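Local coordinates for probable uracil-DNA glycosylase (PDB 5X55), which is a mimiviral protein, probably a uracil-DNA glycosylase, built as an alpha/beta fold round a four-stranded parallel sheet, at residues T99-I104 / Y109-W114; C121-K126 / S156-R161; F172-V177 / S245-G250; V186-D191 / K301-V306. All coordinates share one frame; numbering follows the deposited sequence.

How the interactions relate
Along the chain, interactions 1 and 2 close before interactions 3 and 4 open, and the last two cross, their segments alternating. Interactions 1 and 3, with centres about 14 Å apart, share a core in which I102 of helix 98-102 packs against V177 and I247; a probable hydrogen bond from N173 ND2 to Y101 O, 3.1 Å, adds to it. Interaction 2 meets interaction 1 through W114 and interaction 3 where L125 reaches F172. Interaction 4 does not touch the others: it lies on the central parallel sheet, about 17 Å between centres from interaction 3. Interactions 1 to 3 thus form one connected run of packing, while interaction 4 lies apart on the sheet.

Interaction 1 of 4, residues T99-I104 / Y109-W114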
loop_
_atom_site.group_PDB
_atom_site.type_symbol
_atom_site.label_atom_id
_atom_site.label_comp_id
_atom_site.label_asym_id
_atom_site.label_seq_id
_atom_site.Cartn_x
_atom_site.Cartn_y
_atom_site.Cartn_z
ATOM N N THR A 99 -4.895 12.969 10.879
ATOM C CA THR A 99 -4.226 12.162 11.893
ATOM C C THR A 99 -5.163 11.134 12.524
ATOM O O THR A 99 -4.697 10.103 13.029
ATOM C CB THR A 99 -3.625 13.092 12.941
ATOM O OG1 THR A 99 -2.651 13.917 12.295
ATOM C CG2 THR A 99 -2.951 12.330 14.045
ATOM N N GLU A 100 -6.475 11.379 12.495
ATOM C CA GLU A 100 -7.392 10.430 13.104
ATOM C C GLU A 100 -7.497 9.153 12.282
ATOM O O GLU A 100 -7.715 8.076 12.848
ATOM C CB GLU A 100 -8.756 11.073 13.314
ATOM C CG GLU A 100 -8.777 11.967 14.543
ATOM C CD GLU A 100 -10.108 12.668 14.751
ATOM O OE1 GLU A 100 -10.477 13.514 13.914
ATOM O OE2 GLU A 100 -10.789 12.360 15.751
ATOM N N TYR A 101 -7.301 9.246 10.962
ATOM C CA TYR A 101 -7.293 8.091 10.071
ATOM C C TYR A 101 -5.926 7.430 9.973
ATOM O O TYR A 101 -5.843 6.203 9.853
ATOM C CB TYR A 101 -7.727 8.488 8.655
ATOM C CG TYR A 101 -9.130 9.029 8.535
ATOM C CD1 TYR A 101 -10.219 8.177 8.459
ATOM C CD2 TYR A 101 -9.360 10.397 8.467
ATOM C CE1 TYR A 101 -11.503 8.665 8.345
ATOM C CE2 TYR A 101 -10.640 10.901 8.341
ATOM C CZ TYR A 101 -11.712 10.030 8.279
ATOM O OH TYR A 101 -12.992 10.532 8.163
ATOM N N ILE A 102 -4.845 8.206 9.965
ATOM C CA ILE A 102 -3.571 7.590 9.616
ATOM C C ILE A 102 -2.781 7.253 10.879
ATOM O O ILE A 102 -2.020 6.278 10.898
ATOM C CB ILE A 102 -2.762 8.471 8.636
ATOM C CG1 ILE A 102 -1.624 7.661 8.014
ATOM C CG2 ILE A 102 -2.214 9.721 9.293
ATOM C CD1 ILE A 102 -2.096 6.588 7.053
ATOM N N LEU A 103 -2.961 8.025 11.950
ATOM C CA LEU A 103 -2.246 7.760 13.200
ATOM C C LEU A 103 -3.193 7.063 14.174
ATOM O O LEU A 103 -3.792 7.678 15.055
ATOM C CB LEU A 103 -1.680 9.047 13.785
ATOM C CG LEU A 103 -0.816 8.759 15.009
ATOM C CD1 LEU A 103 0.451 8.073 14.556
ATOM C CD2 LEU A 103 -0.511 10.012 15.810
ATOM N N ILE A 104 -3.292 5.744 14.031
ATOM C CA ILE A 104 -4.336 4.946 14.664
ATOM C C ILE A 104 -3.807 4.289 15.934
ATOM O O ILE A 104 -2.700 3.735 15.951
ATOM C CB ILE A 104 -4.854 3.888 13.672
ATOM C CG1 ILE A 104 -5.564 4.559 12.511
ATOM C CG2 ILE A 104 -5.778 2.883 14.351
ATOM C CD1 ILE A 104 -5.865 3.585 11.419
ATOM N N TYR A 109 -9.907 2.575 19.148
ATOM C CA TYR A 109 -10.214 2.203 17.771
ATOM C C TYR A 109 -11.729 2.215 17.600
ATOM O O TYR A 109 -12.411 1.299 18.055
ATOM C CB TYR A 109 -9.625 0.824 17.494
ATOM C CG TYR A 109 -9.570 0.388 16.048
ATOM C CD1 TYR A 109 -10.626 -0.310 15.467
ATOM C CD2 TYR A 109 -8.435 0.623 15.284
ATOM C CE1 TYR A 109 -10.563 -0.725 14.161
ATOM C CE2 TYR A 109 -8.359 0.217 13.970
ATOM C CZ TYR A 109 -9.424 -0.460 13.411
ATOM O OH TYR A 109 -9.339 -0.874 12.102
ATOM N N HIS A 110 -12.258 3.237 16.931
ATOM C CA HIS A 110 -13.707 3.395 16.848
ATOM C C HIS A 110 -14.236 3.347 15.424
ATOM O O HIS A 110 -15.372 3.759 15.180
ATOM C CB HIS A 110 -14.120 4.688 17.548
ATOM C CG HIS A 110 -13.690 4.723 18.977
ATOM N ND1 HIS A 110 -14.146 3.811 19.906
ATOM C CD2 HIS A 110 -12.783 5.495 19.619
ATOM C CE1 HIS A 110 -13.573 4.048 21.071
ATOM N NE2 HIS A 110 -12.744 5.067 20.926
ATOM N N PHE A 111 -13.460 2.805 14.489
ATOM C CA PHE A 111 -13.932 2.695 13.122
ATOM C C PHE A 111 -15.016 1.633 13.029
ATOM O O PHE A 111 -14.956 0.601 13.698
ATOM C CB PHE A 111 -12.759 2.383 12.196
ATOM C CG PHE A 111 -11.651 3.372 12.327
ATOM C CD1 PHE A 111 -11.677 4.552 11.609
ATOM C CD2 PHE A 111 -10.616 3.160 13.228
ATOM C CE1 PHE A 111 -10.670 5.485 11.758
ATOM C CE2 PHE A 111 -9.615 4.093 13.374
ATOM C CZ PHE A 111 -9.643 5.254 12.636
ATOM N N LYS A 112 -16.031 1.911 12.220
ATOM C CA LYS A 112 -17.093 0.944 12.004
ATOM C C LYS A 112 -16.640 -0.158 11.048
ATOM O O LYS A 112 -15.853 0.075 10.124
ATOM C CB LYS A 112 -18.323 1.648 11.436
ATOM C CG LYS A 112 -18.965 2.648 12.375
ATOM C CD LYS A 112 -19.488 3.865 11.603
ATOM C CE LYS A 112 -20.504 3.478 10.531
ATOM N NZ LYS A 112 -20.820 4.621 9.592
ATOM N N SER A 113 -17.179 -1.362 11.247
ATOM C CA SER A 113 -16.933 -2.455 10.317
ATOM C C SER A 113 -17.775 -2.281 9.056
ATOM O O SER A 113 -18.613 -1.388 8.950
ATOM C CB SER A 113 -17.221 -3.810 10.975
ATOM O OG SER A 113 -18.616 -4.009 11.169
ATOM N N TRP A 114 -17.560 -3.170 8.088
ATOM C CA TRP A 114 -18.306 -3.100 6.836
ATOM C C TRP A 114 -19.809 -3.223 7.063
ATOM O O TRP A 114 -20.592 -2.430 6.522
ATOM C CB TRP A 114 -17.805 -4.169 5.876
ATOM C CG TRP A 114 -16.500 -3.776 5.273
ATOM C CD1 TRP A 114 -15.268 -3.828 5.874
ATOM C CD2 TRP A 114 -16.288 -3.233 3.969
ATOM N NE1 TRP A 114 -14.306 -3.353 5.020
ATOM C CE2 TRP A 114 -14.900 -2.995 3.837
ATOM C CE3 TRP A 114 -17.133 -2.933 2.893
ATOM C CZ2 TRP A 114 -14.336 -2.464 2.673
ATOM C CZ3 TRP A 114 -16.573 -2.410 1.732
ATOM C CH2 TRP A 114 -15.180 -2.178 1.636
#
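F111 and I104 meet where the chain, after helix 98-102, bends through an irregular loop that passes beside the helix end. The phenyl CZ lies 4.1 Å from I104 CG1, while its edge faces the backbone of the short helix: E100 O sits in the ring plane, 3.4 Å from F111 CZ. With its CG beside the backbone N (chi1 -55°), F111 extends toward the helix, and its CE1 approaches Y101 CD1 at 4.3 Å. The contact is a local one between a helix end and the loop leading to helix 114-117, and no hydrogen bond joins the two segments; apolar side chains carry it. I104 turns CG1 to F111, whereas CG2, anti to the backbone N, meets mainly Y109, at the ring edge near its plane and 3.6 Å from CD2, and also comes near F111. F111 in turn places CD2 over the centre of a face of the Y109 ring, 3.7 Å above the plane. On the helix side, Y101 also meets the ring of F130, their planes inclined at about 40°.

Interaction 2 of 4, residues C121-K126 / S156-R161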
loop_
_atom_site.group_PDB
_atom_site.type_symbol
_atom_site.label_atom_id
_atom_site.label_comp_id
_atom_site.label_asym_id
_atom_site.label_seq_id
_atom_site.Cartn_x
_atom_site.Cartn_y
_atom_site.Cartn_z
ATOM N N CYS A 121 -25.875 -3.934 2.971
ATOM C CA CYS A 121 -24.907 -4.435 1.995
ATOM C C CYS A 121 -24.888 -3.602 0.720
ATOM O O CYS A 121 -24.543 -4.093 -0.348
ATOM C CB CYS A 121 -25.156 -5.910 1.681
ATOM S SG CYS A 121 -25.298 -6.872 3.213
ATOM N N LYS A 122 -25.218 -2.321 0.832
ATOM C CA LYS A 122 -25.257 -1.414 -0.316
ATOM C C LYS A 122 -23.891 -0.749 -0.518
ATOM O O LYS A 122 -23.738 0.469 -0.376
ATOM C CB LYS A 122 -26.354 -0.378 -0.094
ATOM C CG LYS A 122 -26.178 0.243 1.284
ATOM C CD LYS A 122 -27.431 0.632 2.011
ATOM C CE LYS A 122 -27.056 0.619 3.463
ATOM N NZ LYS A 122 -26.239 -0.592 3.605
ATOM N N VAL A 123 -22.887 -1.574 -0.852
ATOM C CA VAL A 123 -21.499 -1.095 -0.894
ATOM C C VAL A 123 -21.364 0.053 -1.879
ATOM O O VAL A 123 -21.785 -0.033 -3.038
ATOM C CB VAL A 123 -20.522 -2.229 -1.246
ATOM C CG1 VAL A 123 -19.149 -1.641 -1.628
ATOM C CG2 VAL A 123 -20.363 -3.152 -0.075
ATOM N N ASN A 124 -20.767 1.141 -1.416
ATOM C CA ASN A 124 -20.619 2.356 -2.208
ATOM C C ASN A 124 -19.206 2.870 -1.954
ATOM O O ASN A 124 -18.973 3.649 -1.025
ATOM C CB ASN A 124 -21.687 3.362 -1.813
ATOM C CG ASN A 124 -21.704 4.579 -2.693
ATOM O OD1 ASN A 124 -20.702 4.931 -3.316
ATOM N ND2 ASN A 124 -22.837 5.264 -2.718
ATOM N N LEU A 125 -18.269 2.448 -2.801
ATOM C CA LEU A 125 -16.855 2.760 -2.576
ATOM C C LEU A 125 -16.567 4.257 -2.660
ATOM O O LEU A 125 -15.683 4.750 -1.942
ATOM C CB LEU A 125 -15.981 2.005 -3.579
ATOM C CG LEU A 125 -15.945 0.479 -3.489
ATOM C CD1 LEU A 125 -15.096 -0.147 -4.621
ATOM C CD2 LEU A 125 -15.445 0.028 -2.145
ATOM N N LYS A 126 -17.297 4.991 -3.512
ATOM C CA LYS A 126 -17.071 6.433 -3.653
ATOM C C LYS A 126 -17.199 7.172 -2.318
ATOM O O LYS A 126 -16.435 8.105 -2.043
ATOM C CB LYS A 126 -18.038 7.009 -4.689
ATOM C CG LYS A 126 -18.156 8.529 -4.667
ATOM C CD LYS A 126 -16.921 9.235 -5.213
ATOM C CE LYS A 126 -16.682 10.574 -4.496
ATOM N NZ LYS A 126 -17.847 11.527 -4.539
ATOM N N SER A 156 -21.629 -8.945 -2.108
ATOM C CA SER A 156 -21.877 -10.362 -1.865
ATOM C C SER A 156 -21.078 -10.868 -0.672
ATOM O O SER A 156 -21.580 -11.690 0.102
ATOM C CB SER A 156 -21.581 -11.184 -3.128
ATOM O OG SER A 156 -20.213 -11.535 -3.246
ATOM N N TYR A 157 -19.844 -10.373 -0.474
ATOM C CA TYR A 157 -19.114 -10.742 0.742
ATOM C C TYR A 157 -19.839 -10.251 1.989
ATOM O O TYR A 157 -19.846 -10.930 3.022
ATOM C CB TYR A 157 -17.686 -10.181 0.742
ATOM C CG TYR A 157 -16.799 -10.533 -0.431
ATOM C CD1 TYR A 157 -16.997 -11.687 -1.185
ATOM C CD2 TYR A 157 -15.755 -9.696 -0.785
ATOM C CE1 TYR A 157 -16.148 -11.984 -2.276
ATOM C CE2 TYR A 157 -14.920 -9.975 -1.860
ATOM C CZ TYR A 157 -15.107 -11.110 -2.598
ATOM O OH TYR A 157 -14.239 -11.345 -3.660
ATOM N N LEU A 158 -20.432 -9.057 1.930
ATOM C CA LEU A 158 -21.193 -8.589 3.091
ATOM C C LEU A 158 -22.450 -9.413 3.328
ATOM O O LEU A 158 -22.855 -9.599 4.487
ATOM C CB LEU A 158 -21.584 -7.125 2.933
ATOM C CG LEU A 158 -20.685 -6.202 3.736
ATOM C CD1 LEU A 158 -19.345 -6.133 3.028
ATOM C CD2 LEU A 158 -21.317 -4.814 3.920
ATOM N N GLU A 159 -23.094 -9.892 2.250
ATOM C CA GLU A 159 -24.281 -10.736 2.402
ATOM C C GLU A 159 -23.957 -12.056 3.092
ATOM O O GLU A 159 -24.785 -12.573 3.851
ATOM C CB GLU A 159 -24.954 -10.972 1.050
ATOM C CG GLU A 159 -26.071 -9.972 0.736
ATOM C CD GLU A 159 -27.302 -10.170 1.617
ATOM O OE1 GLU A 159 -27.406 -9.508 2.673
ATOM O OE2 GLU A 159 -28.164 -11.005 1.254
ATOM N N LYS A 160 -22.765 -12.603 2.869
ATOM C CA LYS A 160 -22.329 -13.796 3.582
ATOM C C LYS A 160 -21.709 -13.492 4.936
ATOM O O LYS A 160 -21.167 -14.407 5.562
ATOM C CB LYS A 160 -21.334 -14.586 2.738
ATOM C CG LYS A 160 -21.830 -14.854 1.342
ATOM C CD LYS A 160 -20.817 -15.625 0.535
ATOM C CE LYS A 160 -21.478 -16.269 -0.680
ATOM N NZ LYS A 160 -20.545 -17.191 -1.396
ATOM N N ARG A 161 -21.751 -12.233 5.383
ATOM C CA ARG A 161 -21.252 -11.830 6.702
ATOM C C ARG A 161 -19.748 -12.060 6.869
ATOM O O ARG A 161 -19.281 -12.316 7.983
ATOM C CB ARG A 161 -22.018 -12.538 7.822
ATOM C CG ARG A 161 -23.513 -12.286 7.819
ATOM C CD ARG A 161 -23.865 -10.846 8.190
ATOM N NE ARG A 161 -25.029 -10.330 7.490
ATOM C CZ ARG A 161 -25.852 -9.378 7.922
ATOM N NH1 ARG A 161 -25.620 -8.798 9.088
ATOM N NH2 ARG A 161 -26.878 -8.995 7.183
#
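C121 and L158 form the centre of the contact, their CA atoms 5.7 Å apart. The sulfur of C121 comes down on the helix end, 3.7 Å from L158 CB, and C121 CB lies 4.0 Å from L158 CB. Farther out along the leucine, CD2 lies 4.1 Å from C121 CA, whereas CD1 comes within 4.4 Å of V123 CG2. E159 bends at chi2 (-70°), bringing OE1 to 3.4 Å from C121 SG. In the next shell, C121 O accepts a hydrogen bond from S155 OG, tying the loop to helix 146-159, and K122 centres an inverse gamma turn that brings V123 back toward the same helix. The helix itself ends in a Schellman motif with R161, of positive phi, at C-prime; R161 N bonds to L158 O at 3.0 Å. Beyond this, L158 also packs on F118 and W114, so the helix end and the loop following helix 114-117 share an apolar patch. The chemistry is mostly that of a thiol against aliphatic carbon, with the carboxylate of the exposed E159 at its margin, where a nearby negative charge would probably disfavour ionisation of the sulfur.

Interaction 3 of 4, residues F172-V177 / S245-G250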
loop_
_atom_site.group_PDB
_atom_site.type_symbol
_atom_site.label_atom_id
_atom_site.label_comp_id
_atom_site.label_asym_id
_atom_site.label_seq_id
_atom_site.Cartn_x
_atom_site.Cartn_y
_atom_site.Cartn_z
ATOM N N PHE A 172 -9.348 3.373 1.822
ATOM C CA PHE A 172 -8.584 4.202 0.901
ATOM C C PHE A 172 -7.666 5.162 1.662
ATOM O O PHE A 172 -7.413 6.282 1.210
ATOM C CB PHE A 172 -9.526 4.968 -0.027
ATOM C CG PHE A 172 -10.269 4.103 -1.021
ATOM C CD1 PHE A 172 -9.613 3.124 -1.752
ATOM C CD2 PHE A 172 -11.637 4.292 -1.237
ATOM C CE1 PHE A 172 -10.310 2.326 -2.690
ATOM C CE2 PHE A 172 -12.342 3.510 -2.160
ATOM C CZ PHE A 172 -11.664 2.522 -2.898
ATOM N N ASN A 173 -7.170 4.709 2.816
ATOM C CA ASN A 173 -6.443 5.550 3.767
ATOM C C ASN A 173 -5.308 6.333 3.114
ATOM O O ASN A 173 -5.184 7.554 3.301
ATOM C CB ASN A 173 -5.894 4.667 4.888
ATOM C CG ASN A 173 -5.897 5.352 6.226
ATOM O OD1 ASN A 173 -6.428 6.454 6.384
ATOM N ND2 ASN A 173 -5.325 4.688 7.216
ATOM N N THR A 174 -4.442 5.641 2.371
ATOM C CA THR A 174 -3.293 6.320 1.777
ATOM C C THR A 174 -3.730 7.389 0.785
ATOM O O THR A 174 -3.117 8.460 0.714
ATOM C CB THR A 174 -2.366 5.313 1.106
ATOM O OG1 THR A 174 -2.038 4.290 2.052
ATOM C CG2 THR A 174 -1.077 6.001 0.690
ATOM N N MET A 175 -4.796 7.130 0.026
ATOM C CA MET A 175 -5.317 8.135 -0.906
ATOM C C MET A 175 -5.972 9.291 -0.170
ATOM O O MET A 175 -5.927 10.430 -0.642
ATOM C CB MET A 175 -6.320 7.500 -1.880
ATOM C CG MET A 175 -5.663 6.457 -2.813
ATOM S SD MET A 175 -6.770 5.236 -3.542
ATOM C CE MET A 175 -7.708 6.276 -4.666
ATOM N N ASN A 176 -6.592 9.022 0.976
ATOM C CA ASN A 176 -7.194 10.107 1.733
ATOM C C ASN A 176 -6.133 10.986 2.377
ATOM O O ASN A 176 -6.365 12.185 2.571
ATOM C CB ASN A 176 -8.172 9.542 2.764
ATOM C CG ASN A 176 -9.448 9.018 2.105
ATOM O OD1 ASN A 176 -9.935 9.620 1.149
ATOM N ND2 ASN A 176 -9.973 7.889 2.590
ATOM N N VAL A 177 -4.961 10.429 2.688
ATOM C CA VAL A 177 -3.870 11.286 3.145
ATOM C C VAL A 177 -3.240 12.034 1.974
ATOM O O VAL A 177 -2.964 13.224 2.077
ATOM C CB VAL A 177 -2.807 10.481 3.915
ATOM C CG1 VAL A 177 -1.637 11.392 4.252
ATOM C CG2 VAL A 177 -3.378 9.881 5.173
ATOM N N SER A 245 4.091 8.820 9.416
ATOM C CA SER A 245 5.085 9.845 9.127
ATOM C C SER A 245 5.536 9.797 7.671
ATOM O O SER A 245 5.657 10.837 7.008
ATOM C CB SER A 245 6.279 9.666 10.063
ATOM O OG SER A 245 7.315 10.549 9.695
ATOM N N TRP A 246 5.817 8.591 7.162
ATOM C CA TRP A 246 6.271 8.456 5.784
ATOM C C TRP A 246 5.171 8.823 4.809
ATOM O O TRP A 246 5.429 9.449 3.772
ATOM C CB TRP A 246 6.739 7.022 5.509
ATOM C CG TRP A 246 7.842 6.552 6.372
ATOM C CD1 TRP A 246 8.566 7.292 7.275
ATOM C CD2 TRP A 246 8.359 5.223 6.435
ATOM N NE1 TRP A 246 9.497 6.502 7.886
ATOM C CE2 TRP A 246 9.389 5.222 7.391
ATOM C CE3 TRP A 246 8.045 4.029 5.770
ATOM C CZ2 TRP A 246 10.100 4.072 7.716
ATOM C CZ3 TRP A 246 8.757 2.886 6.080
ATOM C CH2 TRP A 246 9.772 2.914 7.050
ATOM N N ILE A 247 3.943 8.404 5.104
ATOM C CA ILE A 247 2.852 8.601 4.163
ATOM C C ILE A 247 2.504 10.071 4.069
ATOM O O ILE A 247 2.271 10.594 2.971
ATOM C CB ILE A 247 1.648 7.741 4.575
ATOM C CG1 ILE A 247 2.030 6.257 4.512
ATOM C CG2 ILE A 247 0.391 8.058 3.722
ATOM C CD1 ILE A 247 1.094 5.396 5.314
ATOM N N LEU A 248 2.506 10.775 5.210
ATOM C CA LEU A 248 2.216 12.210 5.198
ATOM C C LEU A 248 3.215 12.989 4.351
ATOM O O LEU A 248 2.879 14.061 3.837
ATOM C CB LEU A 248 2.202 12.745 6.623
ATOM C CG LEU A 248 0.965 12.352 7.427
ATOM C CD1 LEU A 248 1.271 12.291 8.923
ATOM C CD2 LEU A 248 -0.190 13.326 7.137
ATOM N N GLN A 249 4.435 12.467 4.188
ATOM C CA GLN A 249 5.493 13.108 3.413
ATOM C C GLN A 249 5.547 12.630 1.968
ATOM O O GLN A 249 6.537 12.894 1.274
ATOM C CB GLN A 249 6.856 12.884 4.077
ATOM C CG GLN A 249 6.989 13.475 5.507
ATOM C CD GLN A 249 8.308 13.104 6.157
ATOM O OE1 GLN A 249 9.365 13.634 5.804
ATOM N NE2 GLN A 249 8.261 12.149 7.076
ATOM N N GLY A 250 4.521 11.935 1.494
ATOM C CA GLY A 250 4.442 11.562 0.101
ATOM C C GLY A 250 4.825 10.135 -0.238
ATOM O O GLY A 250 5.017 9.838 -1.421
#
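I247 holds its CG2 anti to the backbone N while CG1 lies beside that nitrogen (chi1 -63°), and the CG2 methyl is the branch that meets the helix of 172-177. V177 likewise turns CG1 anti to its own N (chi1 175°), directing it between I247 and L248. CG1 of V177 lies 3.9 Å from I247 CG2 and 3.8 Å from L248 CD2, and the V177 side chain crosses each of the two at about a right angle. I247 CG2 therefore stands between two methyls, since T174 CG2 also approaches it at 3.9 Å. T174 divides its roles: the methyl faces I247, while OG1 is hydrogen-bonded to the carbonyl oxygens of M253 and G206. The CB of L248 points away from V177, and the extended isobutyl group brings CD2 back to it. Helix 244-248 ends in a Schellman motif with G250 at C-prime, its N bonded to I247 O at 3.0 Å. Just before G250, Q249 folds back and its NE2 donates to S245 O at 2.9 Å, from above the carbonyl plane. The two short helices thus meet through aliphatic groups alone. I102 of helix 98-102 packs on both V177 and I247, T174 also touches F252 and I254 of strand 251-255, and G250 leads directly into that strand while its backbone bonds to K184 and V185, at the start of strand 185-189.

Interaction 4 of 4, residues V186-D191 / K301-V306; sequences VILGQD and KLCQRV
L302 is the first residue of the 301-306 segment to reach the strand, and L188 answers it across the sheet face. The two side chains cross at about a right angle: the L188 CD1 methyl lies 4.1 Å from L302 CB and also 4.1 Å from L302 CD1, so one methyl rests against both the root and a tip of its partner. Both CB atoms point toward the other segment, and with CG beside the backbone N (chi1 -74° in L188) the L188 CD1 methyl is brought against L302. C303 follows, its SG 4.2 Å from the same L188 CD1. This is helix-on-sheet packing in an alpha/beta fold: strand 185-189 lies between 251-255 and 291-295 in the parallel sheet, and helix 297-303 follows strand 291-295 on the way to strand 312-316. C303 also touches F292 and L188 touches I254, extending the apolar layer over the neighbouring strands. From C303 the chain enters a type I beta turn closed by V306 N to C303 O at 3.1 Å. Within it, Q304 OE1 accepts from Y333 N, and R305 NH2 forms a salt bridge with D281 of helix 273-286. V306 then packs on F292 and on I280 and T284 of that helix.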
loop_
_atom_site.group_PDB
_atom_site.type_symbol
_atom_site.label_atom_id
_atom_site.label_comp_id
_atom_site.label_asym_id
_atom_site.label_seq_id
_atom_site.Cartn_x
_atom_site.Cartn_y
_atom_site.Cartn_z
ATOM N N VAL A 186 5.959 5.327 -4.557
ATOM C CA VAL A 186 4.879 4.345 -4.517
ATOM C C VAL A 186 5.492 3.040 -4.037
ATOM O O VAL A 186 6.390 2.501 -4.698
ATOM C CB VAL A 186 4.223 4.159 -5.894
ATOM C CG1 VAL A 186 3.147 3.072 -5.818
ATOM C CG2 VAL A 186 3.658 5.486 -6.418
ATOM N N ILE A 187 5.036 2.548 -2.885
ATOM C CA ILE A 187 5.482 1.264 -2.333
ATOM C C ILE A 187 4.290 0.309 -2.312
ATOM O O ILE A 187 3.376 0.449 -1.486
ATOM C CB ILE A 187 6.096 1.405 -0.931
ATOM C CG1 ILE A 187 7.092 2.572 -0.888
ATOM C CG2 ILE A 187 6.779 0.083 -0.518
ATOM C CD1 ILE A 187 7.963 2.590 0.340
ATOM N N LEU A 188 4.317 -0.686 -3.185
ATOM C CA LEU A 188 3.233 -1.657 -3.262
ATOM C C LEU A 188 3.408 -2.792 -2.261
ATOM O O LEU A 188 4.477 -3.402 -2.170
ATOM C CB LEU A 188 3.149 -2.228 -4.663
ATOM C CG LEU A 188 2.551 -1.182 -5.585
ATOM C CD1 LEU A 188 3.024 -1.474 -6.985
ATOM C CD2 LEU A 188 1.031 -1.219 -5.466
ATOM N N GLY A 189 2.354 -3.059 -1.503
ATOM C CA GLY A 189 2.187 -4.341 -0.862
ATOM C C GLY A 189 1.321 -5.261 -1.721
ATOM O O GLY A 189 0.815 -4.906 -2.791
ATOM N N GLN A 190 1.162 -6.476 -1.245
ATOM C CA GLN A 190 0.348 -7.433 -1.972
ATOM C C GLN A 190 -1.040 -7.474 -1.348
ATOM O O GLN A 190 -1.937 -6.767 -1.812
ATOM C CB GLN A 190 1.026 -8.792 -1.958
ATOM C CG GLN A 190 0.368 -9.821 -2.840
ATOM C CD GLN A 190 1.170 -11.123 -2.870
ATOM O OE1 GLN A 190 1.987 -11.331 -3.760
ATOM N NE2 GLN A 190 0.931 -11.999 -1.897
ATOM N N ASP A 191 -1.219 -8.240 -0.274
ATOM C CA ASP A 191 -2.503 -8.303 0.411
ATOM C C ASP A 191 -2.428 -7.620 1.787
ATOM O O ASP A 191 -1.343 -7.492 2.369
ATOM C CB ASP A 191 -2.956 -9.772 0.553
ATOM C CG ASP A 191 -3.062 -10.489 -0.805
ATOM O OD1 ASP A 191 -2.225 -11.377 -1.111
ATOM O OD2 ASP A 191 -3.974 -10.138 -1.592
ATOM N N LYS A 301 6.096 -7.289 -11.108
ATOM C CA LYS A 301 5.166 -7.394 -12.221
ATOM C C LYS A 301 4.344 -6.126 -12.330
ATOM O O LYS A 301 4.255 -5.523 -13.405
ATOM C CB LYS A 301 4.255 -8.609 -12.060
ATOM C CG LYS A 301 3.077 -8.578 -13.040
ATOM C CD LYS A 301 2.428 -9.948 -13.209
ATOM C CE LYS A 301 1.555 -10.317 -12.009
ATOM N NZ LYS A 301 0.429 -9.357 -11.843
ATOM N N LEU A 302 3.775 -5.670 -11.211
ATOM C CA LEU A 302 2.960 -4.459 -11.301
ATOM C C LEU A 302 3.779 -3.267 -11.783
ATOM O O LEU A 302 3.283 -2.449 -12.559
ATOM C CB LEU A 302 2.318 -4.142 -9.957
ATOM C CG LEU A 302 1.248 -5.110 -9.505
ATOM C CD1 LEU A 302 0.629 -4.533 -8.264
ATOM C CD2 LEU A 302 0.211 -5.313 -10.594
ATOM N N CYS A 303 5.027 -3.135 -11.323
ATOM C CA CYS A 303 5.839 -1.985 -11.721
ATOM C C CYS A 303 6.293 -2.051 -13.171
ATOM O O CYS A 303 6.788 -1.046 -13.702
ATOM C CB CYS A 303 7.051 -1.856 -10.806
ATOM S SG CYS A 303 6.601 -1.280 -9.127
ATOM N N GLN A 304 6.157 -3.199 -13.819
ATOM C CA GLN A 304 6.380 -3.244 -15.259
ATOM C C GLN A 304 5.201 -2.722 -16.065
ATOM O O GLN A 304 5.247 -2.766 -17.296
ATOM C CB GLN A 304 6.733 -4.667 -15.665
ATOM C CG GLN A 304 8.098 -5.009 -15.118
ATOM C CD GLN A 304 8.527 -6.388 -15.450
ATOM O OE1 GLN A 304 8.832 -6.692 -16.613
ATOM N NE2 GLN A 304 8.541 -7.260 -14.438
ATOM N N ARG A 305 4.148 -2.219 -15.415
ATOM C CA ARG A 305 3.214 -1.371 -16.137
ATOM C C ARG A 305 3.783 0.010 -16.380
ATOM O O ARG A 305 3.215 0.765 -17.179
ATOM C CB ARG A 305 1.895 -1.219 -15.381
ATOM C CG ARG A 305 1.150 -2.512 -15.082
ATOM C CD ARG A 305 -0.158 -2.180 -14.404
ATOM N NE ARG A 305 -1.099 -1.536 -15.324
ATOM C CZ ARG A 305 -1.947 -2.212 -16.097
ATOM N NH1 ARG A 305 -1.962 -3.548 -16.065
ATOM N NH2 ARG A 305 -2.770 -1.561 -16.905
ATOM N N VAL A 306 4.883 0.348 -15.712
ATOM C CA VAL A 306 5.377 1.716 -15.600
ATOM C C VAL A 306 6.527 1.893 -16.582
ATOM O O VAL A 306 7.391 1.017 -16.705
ATOM C CB VAL A 306 5.829 2.021 -14.150
ATOM C CG1 VAL A 306 6.443 3.398 -14.048
ATOM C CG2 VAL A 306 4.662 1.870 -13.146
#